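Local coordinates for probable Rab-related GTPase (PDB 5XC5), which binds GTP and magnesium as a Rab-family small GTPase of mimivirus and may take part in protein transport, at residues D90-S93 / F94-Y98. The protein carries 1 engineered substitution. Numbering follows the deposited sequence.
Sequences DRES and FDDVY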
ATOM      1  N   ASP A  90      -1.319  15.194   3.013  1.00 11.71           N
ATOM      2  CA  ASP A  90      -0.134  15.166   3.868  1.00 12.37           C
ATOM      3  C   ASP A  90       1.067  15.216   2.926  1.00 13.92           C
ATOM      4  O   ASP A  90       1.517  14.185   2.415  1.00 13.03           O
ATOM      5  CB  ASP A  90      -0.170  13.906   4.730  1.00 14.46           C
ATOM      6  CG  ASP A  90       0.954  13.832   5.741  1.00 16.86           C
ATOM      7  OD1 ASP A  90       1.974  14.537   5.591  1.00 18.51           O
ATOM      8  OD2 ASP A  90       0.824  13.011   6.677  1.00 19.42           O
ATOM      9  N   ARG A  91       1.589  16.424   2.708  1.00 15.44           N
ATOM     10  CA  ARG A  91       2.660  16.609   1.738  1.00 14.00           C
ATOM     11  C   ARG A  91       3.910  15.822   2.117  1.00 15.60           C
ATOM     12  O   ARG A  91       4.556  15.214   1.255  1.00 13.31           O
ATOM     13  CB  ARG A  91       2.996  18.095   1.629  1.00 16.69           C
ATOM     14  CG  ARG A  91       4.074  18.382   0.630  1.00 19.69           C
ATOM     15  CD  ARG A  91       3.586  18.055  -0.761  1.00 20.05           C
ATOM     16  NE  ARG A  91       4.678  17.916  -1.715  1.00 22.97           N
ATOM     17  CZ  ARG A  91       4.540  18.040  -3.030  1.00 24.06           C
ATOM     18  NH1 ARG A  91       5.591  17.893  -3.824  1.00 28.37           N
ATOM     19  NH2 ARG A  91       3.355  18.326  -3.554  1.00 20.91           N
ATOM     20  N   GLU A  92       4.279  15.839   3.397  1.00 13.60           N
ATOM     21  CA  GLU A  92       5.442  15.077   3.832  1.00 13.39           C
ATOM     22  C   GLU A  92       5.259  13.590   3.550  1.00 12.18           C
ATOM     23  O   GLU A  92       6.212  12.903   3.169  1.00 12.56           O
ATOM     24  CB  GLU A  92       5.700  15.334   5.315  1.00 16.86           C
ATOM     25  CG  GLU A  92       6.853  14.544   5.906  1.00 22.37           C
ATOM     26  CD  GLU A  92       7.043  14.812   7.395  1.00 29.41           C
ATOM     27  OE1 GLU A  92       6.077  15.270   8.056  1.00 32.69           O
ATOM     28  OE2 GLU A  92       8.154  14.555   7.907  1.00 30.80           O
ATOM     29  N   SER A  93       4.037  13.070   3.720  1.00 11.77           N
ATOM     30  CA  SER A  93       3.816  11.651   3.453  1.00 11.07           C
ATOM     31  C   SER A  93       4.057  11.324   1.983  1.00 10.62           C
ATOM     32  O   SER A  93       4.562  10.238   1.654  1.00  9.85           O
ATOM     33  CB  SER A  93       2.424  11.208   3.930  1.00 11.35           C
ATOM     34  OG  SER A  93       1.388  11.512   3.009  1.00 10.57           O
ATOM     35  N   PHE A  94       3.717  12.252   1.086  1.00 10.78           N
ATOM     36  CA  PHE A  94       4.031  12.057  -0.326  1.00 10.96           C
ATOM     37  C   PHE A  94       5.535  12.140  -0.579  1.00 11.88           C
ATOM     38  O   PHE A  94       6.101  11.296  -1.278  1.00 10.49           O
ATOM     39  CB  PHE A  94       3.277  13.051  -1.210  1.00 10.86           C
ATOM     40  CG  PHE A  94       3.671  12.968  -2.646  1.00 12.76           C
ATOM     41  CD1 PHE A  94       3.275  11.892  -3.427  1.00 12.62           C
ATOM     42  CD2 PHE A  94       4.466  13.952  -3.212  1.00 16.21           C
ATOM     43  CE1 PHE A  94       3.662  11.795  -4.749  1.00 13.95           C
ATOM     44  CE2 PHE A  94       4.850  13.870  -4.542  1.00 17.47           C
ATOM     45  CZ  PHE A  94       4.451  12.794  -5.312  1.00 15.87           C
ATOM     46  N   ASP A  95       6.203  13.155  -0.025  1.00 11.98           N
ATOM     47  CA  ASP A  95       7.647  13.230  -0.205  1.00 12.11           C
ATOM     48  C   ASP A  95       8.340  11.983   0.338  1.00 13.15           C
ATOM     49  O   ASP A  95       9.346  11.534  -0.227  1.00 13.43           O
ATOM     50  CB  ASP A  95       8.207  14.507   0.436  1.00 15.33           C
ATOM     51  CG  ASP A  95       7.651  15.779  -0.193  1.00 20.49           C
ATOM     52  OD1 ASP A  95       7.284  15.770  -1.386  1.00 26.02           O
ATOM     53  OD2 ASP A  95       7.594  16.811   0.511  1.00 25.65           O
ATOM     54  N   ASP A  96       7.789  11.386   1.403  1.00 10.39           N
ATOM     55  CA  ASP A  96       8.344  10.168   1.986  1.00 11.99           C
ATOM     56  C   ASP A  96       8.275   8.963   1.044  1.00 11.62           C
ATOM     57  O   ASP A  96       9.053   8.021   1.222  1.00 11.75           O
ATOM     58  CB  ASP A  96       7.600   9.808   3.277  1.00 11.26           C
ATOM     59  CG  ASP A  96       7.840  10.793   4.405  1.00 16.14           C
ATOM     60  OD1 ASP A  96       8.801  11.594   4.340  1.00 17.93           O
ATOM     61  OD2 ASP A  96       7.062  10.746   5.383  1.00 16.75           O
ATOM     62  N   VAL A  97       7.355   8.958   0.066  1.00 10.11           N
ATOM     63  CA  VAL A  97       7.197   7.800  -0.817  1.00 10.75           C
ATOM     64  C   VAL A  97       8.515   7.452  -1.500  1.00 10.70           C
ATOM     65  O   VAL A  97       8.876   6.272  -1.613  1.00 10.82           O
ATOM     66  CB  VAL A  97       6.068   8.032  -1.842  1.00  9.91           C
ATOM     67  CG1 VAL A  97       6.064   6.934  -2.910  1.00  9.79           C
ATOM     68  CG2 VAL A  97       4.713   8.088  -1.161  1.00 10.13           C
ATOM     69  N   TYR A  98       9.255   8.468  -1.967  1.00 11.59           N
ATOM     70  CA  TYR A  98      10.535   8.191  -2.605  1.00 12.78           C
ATOM     71  C   TYR A  98      11.430   7.360  -1.703  1.00 12.60           C
ATOM     72  O   TYR A  98      12.076   6.412  -2.161  1.00 13.02           O
ATOM     73  CB  TYR A  98      11.281   9.472  -2.998  1.00 16.71           C
ATOM     74  CG  TYR A  98      12.545   9.133  -3.783  1.00 18.53           C
ATOM     75  CD1 TYR A  98      13.745   8.823  -3.136  1.00 19.77           C
ATOM     76  CD2 TYR A  98      12.520   9.064  -5.165  1.00 16.77           C
ATOM     77  CE1 TYR A  98      14.885   8.474  -3.860  1.00 19.99           C
ATOM     78  CE2 TYR A  98      13.649   8.735  -5.893  1.00 17.87           C
ATOM     79  CZ  TYR A  98      14.825   8.442  -5.245  1.00 22.19           C
ATOM     80  OH  TYR A  98      15.934   8.111  -5.996  1.00 22.11           O
TER
HETATM   81  O   HOH W   1       7.347  19.234  -0.957  1.00 28.83           O
HETATM   82  O   HOH W   2       9.696  12.685   6.844  1.00 29.03           O
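R91 and D95, one turn apart at the start of helix 91-107, form a long salt bridge, NE to OD1 3.4 Å, whose hydrogen bond is weak. The R91 chain leaves anti to its backbone N and bends at chi2 (66°), which lays the guanidinium alongside F94; CD2 of the ring sits over the centre of one guanidinium face, 4.1 Å from CZ, with the two planes 72° apart. A water accepts weakly from R91 NE and donates to D95 OD2, while R91 NH2 has its stronger partner in E134. D90 is the N-cap: its OD1 accepts from S93 N (3.1 Å), met from above the carboxylate plane. S93 OG, held between its own N and carbonyl carbon (chi1 82°), turns back to D90 O at 2.7 Å on an in-plane lone pair; F94 N also donates to that carbonyl oxygen, so two donors grip it. On another side of the turn, a second water donates to both E92 OE2 and D96 OD1, linking the two carboxylates, and may ease the repulsion between their like charges. D96 OD2 is hydrogen-bonded to S13 OG of the GTP-binding P-loop, tying the helix to that loop. Helix 91-107 is the crossover helix between strands 81-87 and 113-119: S93 OG reaches D87 N, F94 meets F86 edge-to-face, and V97 touches V84 and F86. Beside it lies helix 132-141, met by F94 on I135 and V97 on F138.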